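Local coordinates for leucine aminopeptidase 2 (Saccharomyces cerevisiae, PDB 2XQ0), which cleaves di- and tripeptides as a zinc-dependent aminopeptidase and shows low epoxide hydrolase activity in vitro, at residues 241-244 with 245-249; 394-397 with 398-402; 577-580 with 581-585. All coordinates share one frame; numbering follows the deposited sequence.

Interaction 1 (241-244 with 245-249)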
loop_
_atom_site.group_PDB
_atom_site.type_symbol
_atom_site.label_atom_id
_atom_site.label_comp_id
_atom_site.label_asym_id
_atom_site.label_seq_id
_atom_site.Cartn_x
_atom_site.Cartn_y
_atom_site.Cartn_z
ATOM N N ASN A 241 18.475 13.414 0.029
ATOM C CA ASN A 241 19.502 13.176 1.038
ATOM C C ASN A 241 19.482 11.738 1.510
ATOM O O ASN A 241 20.368 11.319 2.229
ATOM C CB ASN A 241 19.307 14.092 2.246
ATOM C CG ASN A 241 20.313 13.818 3.367
ATOM O OD1 ASN A 241 21.502 14.126 3.241
ATOM N ND2 ASN A 241 19.833 13.248 4.476
ATOM N N ASP A 242 18.478 10.971 1.094
ATOM C CA ASP A 242 18.218 9.709 1.763
ATOM C C ASP A 242 17.920 8.518 0.861
ATOM O O ASP A 242 18.101 7.391 1.291
ATOM C CB ASP A 242 17.070 9.882 2.767
ATOM C CG ASP A 242 17.505 10.600 4.036
ATOM O OD1 ASP A 242 18.009 9.913 4.954
ATOM O OD2 ASP A 242 17.348 11.846 4.120
ATOM N N VAL A 243 17.431 8.754 -0.358
ATOM C CA VAL A 243 16.989 7.634 -1.192
ATOM C C VAL A 243 18.154 6.701 -1.548
ATOM O O VAL A 243 18.012 5.493 -1.470
ATOM C CB VAL A 243 16.147 8.053 -2.461
ATOM C CG1 VAL A 243 16.897 9.019 -3.340
ATOM C CG2 VAL A 243 15.726 6.810 -3.274
ATOM N N GLU A 244 19.319 7.236 -1.906
ATOM C CA GLU A 244 20.383 6.314 -2.282
ATOM C C GLU A 244 20.857 5.514 -1.075
ATOM O O GLU A 244 21.165 4.336 -1.194
ATOM C CB GLU A 244 21.536 7.001 -3.001
ATOM C CG GLU A 244 22.677 6.065 -3.343
ATOM C CD GLU A 244 22.351 5.082 -4.463
ATOM O OE1 GLU A 244 21.286 5.207 -5.108
ATOM O OE2 GLU A 244 23.182 4.178 -4.702
ATOM N N LYS A 245 20.875 6.147 0.088
ATOM C CA LYS A 245 21.212 5.455 1.324
ATOM C C LYS A 245 20.256 4.288 1.601
ATOM O O LYS A 245 20.693 3.209 1.984
ATOM C CB LYS A 245 21.227 6.449 2.488
ATOM C CG LYS A 245 21.428 5.842 3.862
ATOM C CD LYS A 245 21.669 6.939 4.893
ATOM C CE LYS A 245 20.554 7.977 4.868
ATOM N NZ LYS A 245 20.991 9.303 5.429
ATOM N N PHE A 246 18.951 4.500 1.411
ATOM C CA PHE A 246 17.987 3.415 1.541
ATOM C C PHE A 246 18.283 2.286 0.560
ATOM O O PHE A 246 18.256 1.094 0.919
ATOM C CB PHE A 246 16.562 3.904 1.284
ATOM C CG PHE A 246 15.964 4.668 2.421
ATOM C CD1 PHE A 246 16.547 4.665 3.665
ATOM C CD2 PHE A 246 14.799 5.405 2.232
ATOM C CE1 PHE A 246 15.981 5.387 4.717
ATOM C CE2 PHE A 246 14.231 6.127 3.275
ATOM C CZ PHE A 246 14.826 6.113 4.519
ATOM N N ILE A 247 18.545 2.637 -0.694
ATOM C CA ILE A 247 18.766 1.575 -1.662
ATOM C C ILE A 247 19.959 0.730 -1.249
ATOM O O ILE A 247 19.858 -0.492 -1.187
ATOM C CB ILE A 247 18.936 2.074 -3.106
ATOM C CG1 ILE A 247 17.711 2.864 -3.548
ATOM C CG2 ILE A 247 19.087 0.861 -4.049
ATOM C CD1 ILE A 247 17.843 3.443 -4.939
ATOM N N GLN A 248 21.077 1.384 -0.945
ATOM C CA GLN A 248 22.328 0.691 -0.593
ATOM C C GLN A 248 22.182 -0.115 0.696
ATOM O O GLN A 248 22.767 -1.185 0.842
ATOM C CB GLN A 248 23.498 1.678 -0.482
ATOM C CG GLN A 248 24.002 2.209 -1.835
ATOM C CD GLN A 248 25.050 3.306 -1.670
ATOM O OE1 GLN A 248 25.707 3.392 -0.630
ATOM N NE2 GLN A 248 25.197 4.161 -2.687
ATOM N N THR A 249 21.372 0.385 1.619
ATOM C CA THR A 249 21.063 -0.376 2.829
ATOM C C THR A 249 20.291 -1.681 2.532
ATOM O O THR A 249 20.633 -2.755 3.045
ATOM C CB THR A 249 20.285 0.470 3.843
ATOM O OG1 THR A 249 21.086 1.603 4.228
ATOM C CG2 THR A 249 19.976 -0.370 5.073
HETATM O O HOH W 1 21.205 9.089 0.082
#
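Glu244 and Gln248 pair one turn apart near the start of helix 243-253, in the peptidase M1 catalytic domain. Glu244 CB lies 3.3 Å from Lys245 N. CG stands anti to the backbone N (chi1 177°) and comes 3.2 Å from Gln248 NE2. A bend at the next bond swings the carboxylate toward the following turn. CD is 3.5 Å from Gln248 NE2. OE1 reaches Ile247 CD1 at 3.9 Å. OE2 accepts from Gln248 NE2 at 2.8 Å through its anti lone pair, and lies close to the plane of the Gln248 amide. The carboxylate and amide planes stand 77° apart. OE2 also forms a salt bridge with Arg222, so two partners grip this oxygen.

Asp242 holds the N-cap position, but its side chain makes no capping bond. Its OD1 turns to Lys245, which lies alongside, and its OD2 accepts from Asn241 ND2. Phe246 N bonds to Asp242 O, which also lies over one face of the Phe246 ring. Phe246 packs on Leu303 of the zinc-binding helix 297-311 and on Ile334 and Ile338 of helix 321-339. Lys245 NZ meets Asp242 OD1 at 3.1 Å in a salt bridge whose hydrogen bond is weak.

Interaction 2 (394-397 with 398-402); sequences FNLL and FHLET
Phe394 and Phe398 stand next to each other on helix 388-403, pointing the same way. The bump is the CB of Phe398, which sits over one face of the Phe394 ring in a CH-pi contact, 4.3 Å from the ring centroid. It lies off centre, with CZ of Phe394 only 3.9 Å from that CB. The two ring planes are 21° from parallel but slid past each other, and their centroids are 5.7 Å apart. CG of Phe398 is anti to the backbone N (chi1 -175°), which sends its ring alongside its neighbour rather than across it.

The leucines make a second patch: Leu396 CD1 rests at a slant against the branch point of Leu400, CG, at 4.2 Å. Leu397 CD2 approaches Leu400 CD1 more loosely. Outside the segments, Trp454 and Leu455 cover Leu396, and Trp451 meets Leu400.

Across this turn the side chains meet through carbon alone, while backbone bonds such as Phe398 N to Phe394 O (2.9 Å) pair the N-H groups of 398 to 401 with carbonyls four residues back. The side-chain fit therefore probably rests on shape and dispersion, with Arg332 adding a cation-pi contact at the Phe394 ring.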
loop_
_atom_site.group_PDB
_atom_site.type_symbol
_atom_site.label_atom_id
_atom_site.label_comp_id
_atom_site.label_asym_id
_atom_site.label_seq_id
_atom_site.Cartn_x
_atom_site.Cartn_y
_atom_site.Cartn_z
ATOM N N PHE A 394 4.663 -9.620 9.478
ATOM C CA PHE A 394 5.906 -9.164 10.096
ATOM C C PHE A 394 6.242 -9.913 11.382
ATOM O O PHE A 394 7.382 -10.325 11.595
ATOM C CB PHE A 394 5.825 -7.670 10.414
ATOM C CG PHE A 394 6.814 -7.247 11.453
ATOM C CD1 PHE A 394 8.136 -7.044 11.117
ATOM C CD2 PHE A 394 6.433 -7.118 12.769
ATOM C CE1 PHE A 394 9.064 -6.692 12.071
ATOM C CE2 PHE A 394 7.362 -6.760 13.736
ATOM C CZ PHE A 394 8.675 -6.545 13.386
ATOM N N ASN A 395 5.266 -10.072 12.268
ATOM C CA ASN A 395 5.549 -10.750 13.535
ATOM C C ASN A 395 5.922 -12.216 13.425
ATOM O O ASN A 395 6.720 -12.721 14.224
ATOM C CB ASN A 395 4.406 -10.548 14.528
ATOM C CG ASN A 395 4.544 -9.230 15.273
ATOM O OD1 ASN A 395 5.437 -9.074 16.105
ATOM N ND2 ASN A 395 3.696 -8.259 14.939
ATOM N N LEU A 396 5.375 -12.910 12.435
ATOM C CA LEU A 396 5.821 -14.286 12.211
ATOM C C LEU A 396 7.285 -14.289 11.775
ATOM O O LEU A 396 8.093 -15.090 12.262
ATOM C CB LEU A 396 4.937 -14.989 11.177
ATOM C CG LEU A 396 5.457 -16.326 10.676
ATOM C CD1 LEU A 396 5.740 -17.238 11.855
ATOM C CD2 LEU A 396 4.452 -16.954 9.710
ATOM N N LEU A 397 7.652 -13.363 10.890
ATOM C CA LEU A 397 9.052 -13.313 10.417
ATOM C C LEU A 397 10.046 -12.873 11.503
ATOM O O LEU A 397 11.181 -13.355 11.558
ATOM C CB LEU A 397 9.165 -12.401 9.200
ATOM C CG LEU A 397 8.365 -12.915 8.000
ATOM C CD1 LEU A 397 8.334 -11.887 6.893
ATOM C CD2 LEU A 397 8.955 -14.232 7.521
ATOM N N PHE A 398 9.625 -11.925 12.331
ATOM C CA PHE A 398 10.425 -11.470 13.449
ATOM C C PHE A 398 10.639 -12.612 14.474
ATOM O O PHE A 398 11.713 -12.737 15.076
ATOM C CB PHE A 398 9.764 -10.252 14.111
ATOM C CG PHE A 398 10.603 -9.637 15.209
ATOM C CD1 PHE A 398 11.762 -8.944 14.904
ATOM C CD2 PHE A 398 10.239 -9.770 16.543
ATOM C CE1 PHE A 398 12.559 -8.389 15.918
ATOM C CE2 PHE A 398 11.023 -9.214 17.555
ATOM C CZ PHE A 398 12.188 -8.523 17.233
ATOM N N HIS A 399 9.607 -13.430 14.665
ATOM C CA HIS A 399 9.686 -14.601 15.538
ATOM C C HIS A 399 10.708 -15.601 15.001
ATOM O O HIS A 399 11.553 -16.105 15.741
ATOM C CB HIS A 399 8.310 -15.263 15.647
ATOM C CG HIS A 399 8.288 -16.477 16.527
ATOM N ND1 HIS A 399 8.620 -16.430 17.863
ATOM C CD2 HIS A 399 7.974 -17.763 16.261
ATOM C CE1 HIS A 399 8.516 -17.641 18.381
ATOM N NE2 HIS A 399 8.123 -18.469 17.431
ATOM N N LEU A 400 10.633 -15.859 13.700
ATOM C CA LEU A 400 11.550 -16.763 13.023
ATOM C C LEU A 400 12.990 -16.260 13.097
ATOM O O LEU A 400 13.906 -17.025 13.383
ATOM C CB LEU A 400 11.123 -16.938 11.563
ATOM C CG LEU A 400 9.842 -17.761 11.373
ATOM C CD1 LEU A 400 9.466 -17.888 9.889
ATOM C CD2 LEU A 400 9.960 -19.140 12.020
ATOM N N GLU A 401 13.185 -14.973 12.812
ATOM C CA GLU A 401 14.484 -14.332 12.994
ATOM C C GLU A 401 15.042 -14.660 14.377
ATOM O O GLU A 401 16.192 -15.062 14.518
ATOM C CB GLU A 401 14.343 -12.808 12.854
ATOM C CG GLU A 401 15.631 -12.036 13.065
ATOM C CD GLU A 401 15.422 -10.528 13.193
ATOM O OE1 GLU A 401 14.852 -9.904 12.257
ATOM O OE2 GLU A 401 15.856 -9.962 14.229
ATOM N N THR A 402 14.219 -14.464 15.399
ATOM C CA THR A 402 14.635 -14.655 16.786
ATOM C C THR A 402 15.017 -16.097 17.112
ATOM O O THR A 402 16.138 -16.373 17.563
ATOM C CB THR A 402 13.512 -14.239 17.750
ATOM O OG1 THR A 402 13.187 -12.862 17.542
ATOM C CG2 THR A 402 13.941 -14.450 19.188
#

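Interaction 3 (577-580 with 581-585); sequences KHLA and DWLGT
Leu579 presents its CD1 to two side chains on the packed side of this turn. The methyl lies 4.2 Å from Leu583 CD2 and 4.3 Å from Trp582 CE3. CG of Leu579 is anti to the backbone N (chi1 172°), which lays the branch along the helix toward both partners. Leu579 and Leu583 run side by side and are buried. Phe564 and Ile568 of helix 557-569 and Leu599 of helix 589-600 press on Leu579, and Ala580 meets Leu606 and Thr610 of helix 604-614. Residues 577-582 lie on helix 576-582 of the helical C-terminal domain, packed among its neighbours.

The other side is looser and faces solvent. The exposed Lys577 bends twice along its chain and brings NZ to Asp581 OD2 in a salt bridge on the syn lone pair. The modelled separation of NZ and OD2, 2.5 Å, is short, so the length is doubtful. Replacing Asp581 by an alanine would probably leave the Lys577 ammonium without its mate and free to swing into solvent. The backbone bonds continue along the turn, with Trp582 N 2.9 Å from His578 O. In the following loop, Thr585 OG1 meets Trp582 O in the carbonyl plane, on a lone pair.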
loop_
_atom_site.group_PDB
_atom_site.type_symbol
_atom_site.label_atom_id
_atom_site.label_comp_id
_atom_site.label_asym_id
_atom_site.label_seq_id
_atom_site.Cartn_x
_atom_site.Cartn_y
_atom_site.Cartn_z
ATOM N N LYS A 577 -13.759 24.015 12.348
ATOM C CA LYS A 577 -13.712 24.665 11.034
ATOM C C LYS A 577 -12.426 24.338 10.284
ATOM O O LYS A 577 -12.411 24.211 9.057
ATOM C CB LYS A 577 -13.839 26.184 11.201
ATOM C CG LYS A 577 -13.677 26.994 9.918
ATOM C CD LYS A 577 -14.857 26.792 8.977
ATOM C CE LYS A 577 -14.914 27.874 7.907
ATOM N NZ LYS A 577 -13.816 27.744 6.902
ATOM N N HIS A 578 -11.339 24.203 11.032
ATOM C CA HIS A 578 -10.038 23.945 10.435
ATOM C C HIS A 578 -9.914 22.491 9.987
ATOM O O HIS A 578 -9.293 22.209 8.961
ATOM C CB HIS A 578 -8.925 24.342 11.407
ATOM C CG HIS A 578 -9.034 25.755 11.890
ATOM N ND1 HIS A 578 -8.284 26.783 11.365
ATOM C CD2 HIS A 578 -9.834 26.315 12.830
ATOM C CE1 HIS A 578 -8.604 27.913 11.969
ATOM N NE2 HIS A 578 -9.540 27.656 12.864
ATOM N N LEU A 579 -10.515 21.579 10.751
ATOM C CA LEU A 579 -10.598 20.178 10.345
ATOM C C LEU A 579 -11.371 20.055 9.046
ATOM O O LEU A 579 -10.935 19.376 8.121
ATOM C CB LEU A 579 -11.280 19.320 11.414
ATOM C CG LEU A 579 -11.570 17.883 10.955
ATOM C CD1 LEU A 579 -10.285 17.190 10.456
ATOM C CD2 LEU A 579 -12.225 17.070 12.063
ATOM N N ALA A 580 -12.522 20.721 8.985
ATOM C CA ALA A 580 -13.378 20.684 7.800
ATOM C C ALA A 580 -12.612 21.115 6.555
ATOM O O ALA A 580 -12.633 20.426 5.535
ATOM C CB ALA A 580 -14.610 21.563 8.003
ATOM N N ASP A 581 -11.919 22.247 6.652
ATOM C CA ASP A 581 -11.194 22.804 5.511
ATOM C C ASP A 581 -9.929 22.024 5.164
ATOM O O ASP A 581 -9.585 21.898 3.994
ATOM C CB ASP A 581 -10.827 24.266 5.762
ATOM C CG ASP A 581 -12.041 25.144 5.991
ATOM O OD1 ASP A 581 -13.095 24.906 5.356
ATOM O OD2 ASP A 581 -11.927 26.078 6.810
ATOM N N TRP A 582 -9.228 21.531 6.183
ATOM C CA TRP A 582 -8.038 20.711 5.961
ATOM C C TRP A 582 -8.384 19.446 5.171
ATOM O O TRP A 582 -7.623 18.997 4.304
ATOM C CB TRP A 582 -7.409 20.326 7.295
ATOM C CG TRP A 582 -6.167 19.493 7.178
ATOM C CD1 TRP A 582 -4.907 19.933 6.878
ATOM C CD2 TRP A 582 -6.056 18.078 7.384
ATOM N NE1 TRP A 582 -4.023 18.883 6.876
ATOM C CE2 TRP A 582 -4.699 17.733 7.188
ATOM C CE3 TRP A 582 -6.969 17.071 7.712
ATOM C CZ2 TRP A 582 -4.235 16.420 7.313
ATOM C CZ3 TRP A 582 -6.505 15.767 7.833
ATOM C CH2 TRP A 582 -5.153 15.454 7.638
ATOM N N LEU A 583 -9.540 18.875 5.490
ATOM C CA LEU A 583 -10.014 17.658 4.853
ATOM C C LEU A 583 -10.266 17.907 3.362
ATOM O O LEU A 583 -10.339 16.977 2.553
ATOM C CB LEU A 583 -11.289 17.198 5.553
ATOM C CG LEU A 583 -11.454 15.699 5.769
ATOM C CD1 LEU A 583 -11.265 14.964 4.457
ATOM C CD2 LEU A 583 -10.471 15.221 6.788
ATOM N N GLY A 584 -10.395 19.176 2.998
ATOM C CA GLY A 584 -10.576 19.536 1.607
ATOM C C GLY A 584 -9.242 19.705 0.912
ATOM O O GLY A 584 -9.185 20.029 -0.279
ATOM N N THR A 585 -8.164 19.481 1.660
ATOM C CA THR A 585 -6.816 19.669 1.132
ATOM C C THR A 585 -6.062 18.343 0.949
ATOM O O THR A 585 -5.068 18.295 0.226
ATOM C CB THR A 585 -5.983 20.646 2.015
ATOM O OG1 THR A 585 -5.507 19.967 3.180
ATOM C CG2 THR A 585 -6.829 21.855 2.437
#

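Interactions 1 and 2 both belong to the M1 catalytic domain and approach the zinc site from different helices. Their centres are about 25 Å apart and their nearest atoms about 13 Å. Helix 321-339, which carries the zinc ligand Glu324, packs against both. The side chain of Phe246 is about 9 Å from those of His301 and Glu302. That of Phe394 is about 6 Å from the proton donor Tyr390, on the same helix. Each is about 11 Å from the bound bestatin. Interaction 3, in the C-terminal helical domain, is centred about 35 Å from interaction 1 and about 40 Å from interaction 2. The side chain of its Leu583 is about 12 Å from that of Pro272, a substrate-binding residue.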